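Local coordinates for spectinomycin phosphotransferase (Legionella pneumophila, PDB 3I1A), which acts as a spectinomycin resistance factor, probably by transferring a phosphate group from a bound nucleotide to the antibiotic, at residues L63-I66 / R67-D71; I135-Q138 / Q139-K143. One frame throughout, in Å; residues are numbered along the deposited sequence. Where two conformers were deposited one is given.

From the N terminus the chain first makes the helix of residues 61-71, where contact 1 closes a little over two helical turns. It then runs through strand 95-101 and helix 115-129 to contact 2, which closes a helical turn and the bend leading into strand 142-143. The two closures are local and in series, neither nested nor crossed, yet their centres lie only about 13 Å apart. I137 joins them: its CG2 packs against I65 CD1 at 3.6 Å, and its CD1 lies 3.4 Å from R67 NH2. Thus the helix after strand 48-55 is tied to the C-terminal lobe, where strand 142-143 runs parallel to strand 235-237.

Contact 1 of 2, residues L63-I66 / R67-D71; sequences LSII and RLLHD
Helix 61-71, which follows the strand carrying the ADP-binding K52, holds L63 to R67 and I65 to L69 through regular i to i+4 backbone bonds, L69 N to I65 O at 2.9 Å. Those from L68 N to S64 O and from H70 N to I66 O complete the set. On the buried side, I65 CG2 reaches L69 CD1 at 4.0 Å, while L69 CG rests 3.3 Å from I65 O, the same oxygen that L69 N binds. I65 CD1 and L68 CD2 meet more loosely at 4.4 Å. This apolar side continues on to L208 and P234. R67 behaves differently: CG leaves anti to the backbone N (chi1 180°), and bends further along bring the guanidinium back beside the preceding turn. Its NH1 comes to 2.9 Å from S64 O, but obliquely and at an angle too poor for a hydrogen bond. NE turns to D71 OD2 in a long salt bridge of 4.0 Å. The other carboxylate oxygen, OD1, takes a nearly straight hydrogen bond from H70 ND1 (3.1 Å, 172°), lying in the imidazole plane, which restrains the ring's rotation; F79 meets that ring edge-to-face and H82 also lies against it. With L63, I65, I66, L68 and L69 buried and S64, R67, H70 and D71 at least partly exposed, this is an amphipathic helix placed like helix C of the protein-kinase fold.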
ATOM      1  N   LEU A  63       0.124  12.413  -7.153  1.00 24.08           N
ATOM      2  CA  LEU A  63      -0.763  13.418  -7.724  1.00 23.74           C
ATOM      3  C   LEU A  63      -1.007  13.209  -9.207  1.00 21.95           C
ATOM      4  O   LEU A  63      -2.104  13.443  -9.697  1.00 23.92           O
ATOM      5  CB  LEU A  63      -0.218  14.826  -7.439  1.00 26.45           C
ATOM      6  CG  LEU A  63      -0.157  15.122  -5.928  1.00 27.59           C
ATOM      7  CD1 LEU A  63       0.623  16.404  -5.680  1.00 30.56           C
ATOM      8  CD2 LEU A  63      -1.561  15.237  -5.364  1.00 29.70           C
ATOM      9  N   SER A  64       0.018  12.770  -9.926  0.50 22.03           N
ATOM     10  CA  SER A  64      -0.127  12.518 -11.358  0.50 20.49           C
ATOM     11  C   SER A  64      -1.124  11.391 -11.600  0.50 19.72           C
ATOM     12  O   SER A  64      -1.989  11.482 -12.467  0.50 19.39           O
ATOM     13  CB  SER A  64       1.215  12.125 -11.969  0.50 21.41           C
ATOM     14  OG  SER A  64       1.073  11.850 -13.354  0.50 23.63           O
ATOM     15  N   ILE A  65      -0.998  10.319 -10.827  1.00 19.21           N
ATOM     16  CA  ILE A  65      -1.896   9.184 -10.996  1.00 18.53           C
ATOM     17  C   ILE A  65      -3.310   9.480 -10.513  1.00 19.32           C
ATOM     18  O   ILE A  65      -4.259   9.060 -11.154  1.00 18.37           O
ATOM     19  CB  ILE A  65      -1.321   7.938 -10.302  1.00 18.02           C
ATOM     20  CG1 ILE A  65      -0.042   7.528 -11.035  1.00 17.53           C
ATOM     21  CG2 ILE A  65      -2.326   6.788 -10.327  1.00 17.82           C
ATOM     22  CD1 ILE A  65      -0.240   7.296 -12.539  1.00 14.87           C
ATOM     23  N   ILE A  66      -3.431  10.212  -9.407  1.00 20.40           N
ATOM     24  CA  ILE A  66      -4.735  10.577  -8.855  1.00 20.43           C
ATOM     25  C   ILE A  66      -5.460  11.412  -9.902  1.00 20.57           C
ATOM     26  O   ILE A  66      -6.657  11.230 -10.123  1.00 20.46           O
ATOM     27  CB  ILE A  66      -4.589  11.420  -7.546  1.00 21.45           C
ATOM     28  CG1 ILE A  66      -4.099  10.533  -6.397  1.00 22.18           C
ATOM     29  CG2 ILE A  66      -5.917  12.072  -7.178  1.00 23.87           C
ATOM     30  CD1 ILE A  66      -5.010   9.374  -6.092  1.00 24.18           C
ATOM     31  N   ARG A  67      -4.729  12.319 -10.552  1.00 21.62           N
ATOM     32  CA  ARG A  67      -5.338  13.156 -11.589  1.00 20.99           C
ATOM     33  C   ARG A  67      -5.769  12.298 -12.780  1.00 20.75           C
ATOM     34  O   ARG A  67      -6.880  12.445 -13.300  1.00 20.07           O
ATOM     35  CB  ARG A  67      -4.365  14.240 -12.067  1.00 24.20           C
ATOM     36  CG  ARG A  67      -4.979  15.115 -13.146  1.00 28.44           C
ATOM     37  CD  ARG A  67      -3.969  15.547 -14.170  1.00 33.09           C
ATOM     38  NE  ARG A  67      -3.863  14.629 -15.306  1.00 35.10           N
ATOM     39  CZ  ARG A  67      -2.918  13.699 -15.458  1.00 37.33           C
ATOM     40  NH1 ARG A  67      -1.969  13.538 -14.535  1.00 36.29           N
ATOM     41  NH2 ARG A  67      -2.911  12.945 -16.553  1.00 35.10           N
ATOM     42  N   LEU A  68      -4.910  11.377 -13.210  1.00 18.89           N
ATOM     43  CA  LEU A  68      -5.263  10.519 -14.340  1.00 17.86           C
ATOM     44  C   LEU A  68      -6.532   9.716 -14.036  1.00 19.09           C
ATOM     45  O   LEU A  68      -7.422   9.636 -14.874  1.00 19.62           O
ATOM     46  CB  LEU A  68      -4.100   9.573 -14.672  1.00 18.65           C
ATOM     47  CG  LEU A  68      -4.348   8.496 -15.731  1.00 18.25           C
ATOM     48  CD1 LEU A  68      -4.665   9.118 -17.064  1.00 22.26           C
ATOM     49  CD2 LEU A  68      -3.112   7.622 -15.845  1.00 19.37           C
ATOM     50  N   LEU A  69      -6.625   9.137 -12.839  1.00 18.69           N
ATOM     51  CA  LEU A  69      -7.824   8.373 -12.482  1.00 20.91           C
ATOM     52  C   LEU A  69      -9.042   9.309 -12.394  1.00 21.17           C
ATOM     53  O   LEU A  69     -10.145   8.951 -12.810  1.00 21.17           O
ATOM     54  CB  LEU A  69      -7.612   7.638 -11.141  1.00 22.22           C
ATOM     55  CG  LEU A  69      -6.464   6.618 -11.181  1.00 21.24           C
ATOM     56  CD1 LEU A  69      -6.231   6.024  -9.797  1.00 21.69           C
ATOM     57  CD2 LEU A  69      -6.744   5.532 -12.218  1.00 22.78           C
ATOM     58  N   HIS A  70      -8.829  10.506 -11.851  1.00 21.12           N
ATOM     59  CA  HIS A  70      -9.906  11.480 -11.710  1.00 21.61           C
ATOM     60  C   HIS A  70     -10.501  11.811 -13.073  1.00 24.36           C
ATOM     61  O   HIS A  70     -11.718  11.710 -13.270  1.00 22.80           O
ATOM     62  CB  HIS A  70      -9.368  12.742 -11.024  1.00 24.99           C
ATOM     63  CG  HIS A  70     -10.366  13.855 -10.908  1.00 27.43           C
ATOM     64  ND1 HIS A  70     -10.557  14.791 -11.902  1.00 30.21           N
ATOM     65  CD2 HIS A  70     -11.229  14.177  -9.918  1.00 30.13           C
ATOM     66  CE1 HIS A  70     -11.499  15.639 -11.529  1.00 30.95           C
ATOM     67  NE2 HIS A  70     -11.923  15.289 -10.328  1.00 30.76           N
ATOM     68  N   ASP A  71      -9.637  12.195 -14.011  1.00 24.17           N
ATOM     69  CA  ASP A  71     -10.081  12.559 -15.366  1.00 27.67           C
ATOM     70  C   ASP A  71     -10.602  11.362 -16.140  1.00 28.44           C
ATOM     71  O   ASP A  71     -11.401  11.514 -17.069  1.00 29.05           O
ATOM     72  CB  ASP A  71      -8.941  13.217 -16.161  1.00 28.00           C
ATOM     73  CG  ASP A  71      -8.589  14.602 -15.645  1.00 31.25           C
ATOM     74  OD1 ASP A  71      -9.217  15.071 -14.670  1.00 31.99           O
ATOM     75  OD2 ASP A  71      -7.675  15.235 -16.214  1.00 31.97           O
TER

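Contact 2 of 2, residues I135-Q138 / Q139-K143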
ATOM      1  N   ILE A 135       2.283   8.225 -22.243  1.00 24.35           N
ATOM      2  CA  ILE A 135       3.693   7.919 -22.172  1.00 25.72           C
ATOM      3  C   ILE A 135       4.441   8.780 -21.154  1.00 25.36           C
ATOM      4  O   ILE A 135       5.312   8.273 -20.469  1.00 25.14           O
ATOM      5  CB  ILE A 135       4.355   8.039 -23.551  1.00 27.93           C
ATOM      6  CG1 ILE A 135       3.767   6.992 -24.495  1.00 30.88           C
ATOM      7  CG2 ILE A 135       5.860   7.801 -23.432  1.00 30.90           C
ATOM      8  CD1 ILE A 135       4.031   5.556 -24.053  1.00 32.71           C
ATOM      9  N   SER A 136       4.093  10.063 -21.043  1.00 25.57           N
ATOM     10  CA  SER A 136       4.763  10.959 -20.103  1.00 25.33           C
ATOM     11  C   SER A 136       4.648  10.407 -18.696  1.00 25.44           C
ATOM     12  O   SER A 136       5.593  10.484 -17.906  1.00 26.26           O
ATOM     13  CB  SER A 136       4.161  12.374 -20.151  1.00 27.51           C
ATOM     14  OG  SER A 136       2.789  12.388 -19.755  1.00 31.23           O
ATOM     15  N   ILE A 137       3.487   9.843 -18.379  1.00 22.71           N
ATOM     16  CA  ILE A 137       3.280   9.276 -17.055  1.00 20.38           C
ATOM     17  C   ILE A 137       3.929   7.895 -16.944  1.00 19.26           C
ATOM     18  O   ILE A 137       4.428   7.550 -15.884  1.00 18.90           O
ATOM     19  CB  ILE A 137       1.775   9.218 -16.724  1.00 21.81           C
ATOM     20  CG1 ILE A 137       1.250  10.663 -16.675  1.00 22.12           C
ATOM     21  CG2 ILE A 137       1.539   8.476 -15.387  1.00 20.91           C
ATOM     22  CD1 ILE A 137      -0.262  10.802 -16.551  1.00 23.00           C
ATOM     23  N   GLN A 138       3.924   7.113 -18.024  1.00 16.41           N
ATOM     24  CA  GLN A 138       4.572   5.791 -17.983  1.00 18.09           C
ATOM     25  C   GLN A 138       6.043   5.962 -17.592  1.00 19.13           C
ATOM     26  O   GLN A 138       6.605   5.143 -16.859  1.00 19.89           O
ATOM     27  CB  GLN A 138       4.501   5.085 -19.337  1.00 18.95           C
ATOM     28  CG  GLN A 138       3.109   4.555 -19.692  1.00 19.89           C
ATOM     29  CD  GLN A 138       3.086   3.706 -20.952  1.00 23.35           C
ATOM     30  OE1 GLN A 138       3.986   2.881 -21.184  1.00 23.05           O
ATOM     31  NE2 GLN A 138       2.037   3.882 -21.766  1.00 24.50           N
ATOM     32  N   GLN A 139       6.649   7.046 -18.072  1.00 22.84           N
ATOM     33  CA  GLN A 139       8.064   7.324 -17.806  1.00 23.47           C
ATOM     34  C   GLN A 139       8.307   7.666 -16.345  1.00 23.85           C
ATOM     35  O   GLN A 139       9.434   7.554 -15.860  1.00 25.98           O
ATOM     36  CB  GLN A 139       8.552   8.461 -18.717  1.00 26.47           C
ATOM     37  CG  GLN A 139       8.596   8.067 -20.206  1.00 30.42           C
ATOM     38  CD  GLN A 139       8.830   9.246 -21.150  1.00 34.36           C
ATOM     39  OE1 GLN A 139       9.251   9.059 -22.295  1.00 35.38           O
ATOM     40  NE2 GLN A 139       8.538  10.459 -20.683  1.00 34.90           N
ATOM     41  N   GLN A 140       7.244   8.061 -15.643  1.00 23.57           N
ATOM     42  CA  GLN A 140       7.316   8.412 -14.225  1.00 22.77           C
ATOM     43  C   GLN A 140       6.996   7.241 -13.298  1.00 21.19           C
ATOM     44  O   GLN A 140       7.263   7.307 -12.095  1.00 20.99           O
ATOM     45  CB  GLN A 140       6.336   9.552 -13.919  1.00 27.52           C
ATOM     46  CG  GLN A 140       6.467  10.742 -14.826  1.00 32.20           C
ATOM     47  CD  GLN A 140       7.809  11.430 -14.708  1.00 37.21           C
ATOM     48  OE1 GLN A 140       8.865  10.827 -14.946  1.00 39.52           O
ATOM     49  NE2 GLN A 140       7.780  12.712 -14.344  1.00 39.27           N
ATOM     50  N   LEU A 141       6.415   6.173 -13.844  1.00 18.57           N
ATOM     51  CA  LEU A 141       6.059   5.006 -13.036  1.00 17.58           C
ATOM     52  C   LEU A 141       7.178   3.985 -12.933  1.00 16.38           C
ATOM     53  O   LEU A 141       7.886   3.725 -13.909  1.00 16.90           O
ATOM     54  CB  LEU A 141       4.815   4.316 -13.644  1.00 15.20           C
ATOM     55  CG  LEU A 141       3.517   5.088 -13.421  1.00 15.69           C
ATOM     56  CD1 LEU A 141       2.434   4.577 -14.388  1.00 15.71           C
ATOM     57  CD2 LEU A 141       3.104   4.929 -11.951  1.00 16.46           C
ATOM     58  N   ARG A 142       7.344   3.414 -11.747  1.00 17.11           N
ATOM     59  CA  ARG A 142       8.330   2.379 -11.568  1.00 17.88           C
ATOM     60  C   ARG A 142       7.783   1.150 -12.301  1.00 17.98           C
ATOM     61  O   ARG A 142       6.555   0.944 -12.385  1.00 16.47           O
ATOM     62  CB  ARG A 142       8.535   2.093 -10.084  1.00 18.57           C
ATOM     63  CG  ARG A 142       7.302   1.653  -9.347  1.00 20.66           C
ATOM     64  CD  ARG A 142       7.479   1.921  -7.874  1.00 23.32           C
ATOM     65  NE  ARG A 142       6.347   1.399  -7.119  1.00 23.44           N
ATOM     66  CZ  ARG A 142       6.280   0.161  -6.655  1.00 23.13           C
ATOM     67  NH1 ARG A 142       7.286  -0.681  -6.869  1.00 23.21           N
ATOM     68  NH2 ARG A 142       5.221  -0.233  -5.961  1.00 22.93           N
ATOM     69  N   LYS A 143       8.696   0.364 -12.861  1.00 16.20           N
ATOM     70  CA  LYS A 143       8.334  -0.833 -13.602  1.00 18.57           C
ATOM     71  C   LYS A 143       8.707  -2.093 -12.831  1.00 17.32           C
ATOM     72  O   LYS A 143       9.719  -2.124 -12.128  1.00 17.46           O
ATOM     73  CB  LYS A 143       9.066  -0.843 -14.954  1.00 19.48           C
ATOM     74  CG  LYS A 143       8.252  -0.420 -16.187  1.00 20.68           C
ATOM     75  CD  LYS A 143       7.840   1.030 -16.183  1.00 20.95           C
ATOM     76  CE  LYS A 143       9.025   1.961 -16.382  1.00 21.83           C
ATOM     77  NZ  LYS A 143       8.540   3.357 -16.481  1.00 20.53           N
TER
HETATM   78  O   HOH W   1       7.738  12.064 -18.204  1.00 38.70           O
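Q139 is the first residue beyond I135-Q138, and its N is held by I135 O at 3.0 Å, an i to i+4 bond. Its CG sits anti to the carbonyl carbon (chi1 -68°) and the rest of the chain runs out extended, laying the amide across I135 CG2 with OE1 3.8 Å away. At the other end of that amide, NE2 gives a hydrogen bond to a water that itself donates to S136 O, bridging the two residues. Q140 follows with N bonded to I137 O at 2.9 Å; the donor stands above the carbonyl plane, as the chain tightens to i to i+3 spacing. With CG beside its backbone N (chi1 -52°), Q140 brings CG to 3.2 Å from S136 O; the bend at chi2 then turns the amide. L141 N likewise bonds to Q138 O from above the carbonyl plane (3.2 Å), with a weak second bond to I137 O. Its side chain lies beside that of I137, both pointing the same way, L141 CD1 to I137 CG2 at 4.1 Å. R142 opens the short strand 142-143, its backbone bonded to L236. The bent K143 chain then swings back, and NZ donates to L141 O at 2.7 Å, in the carbonyl plane, while Q138 O lies equally near. Two backbone oxygens at the bend therefore face one ammonium, whose positive charge would be expected to stabilise the carbonyls gathered there.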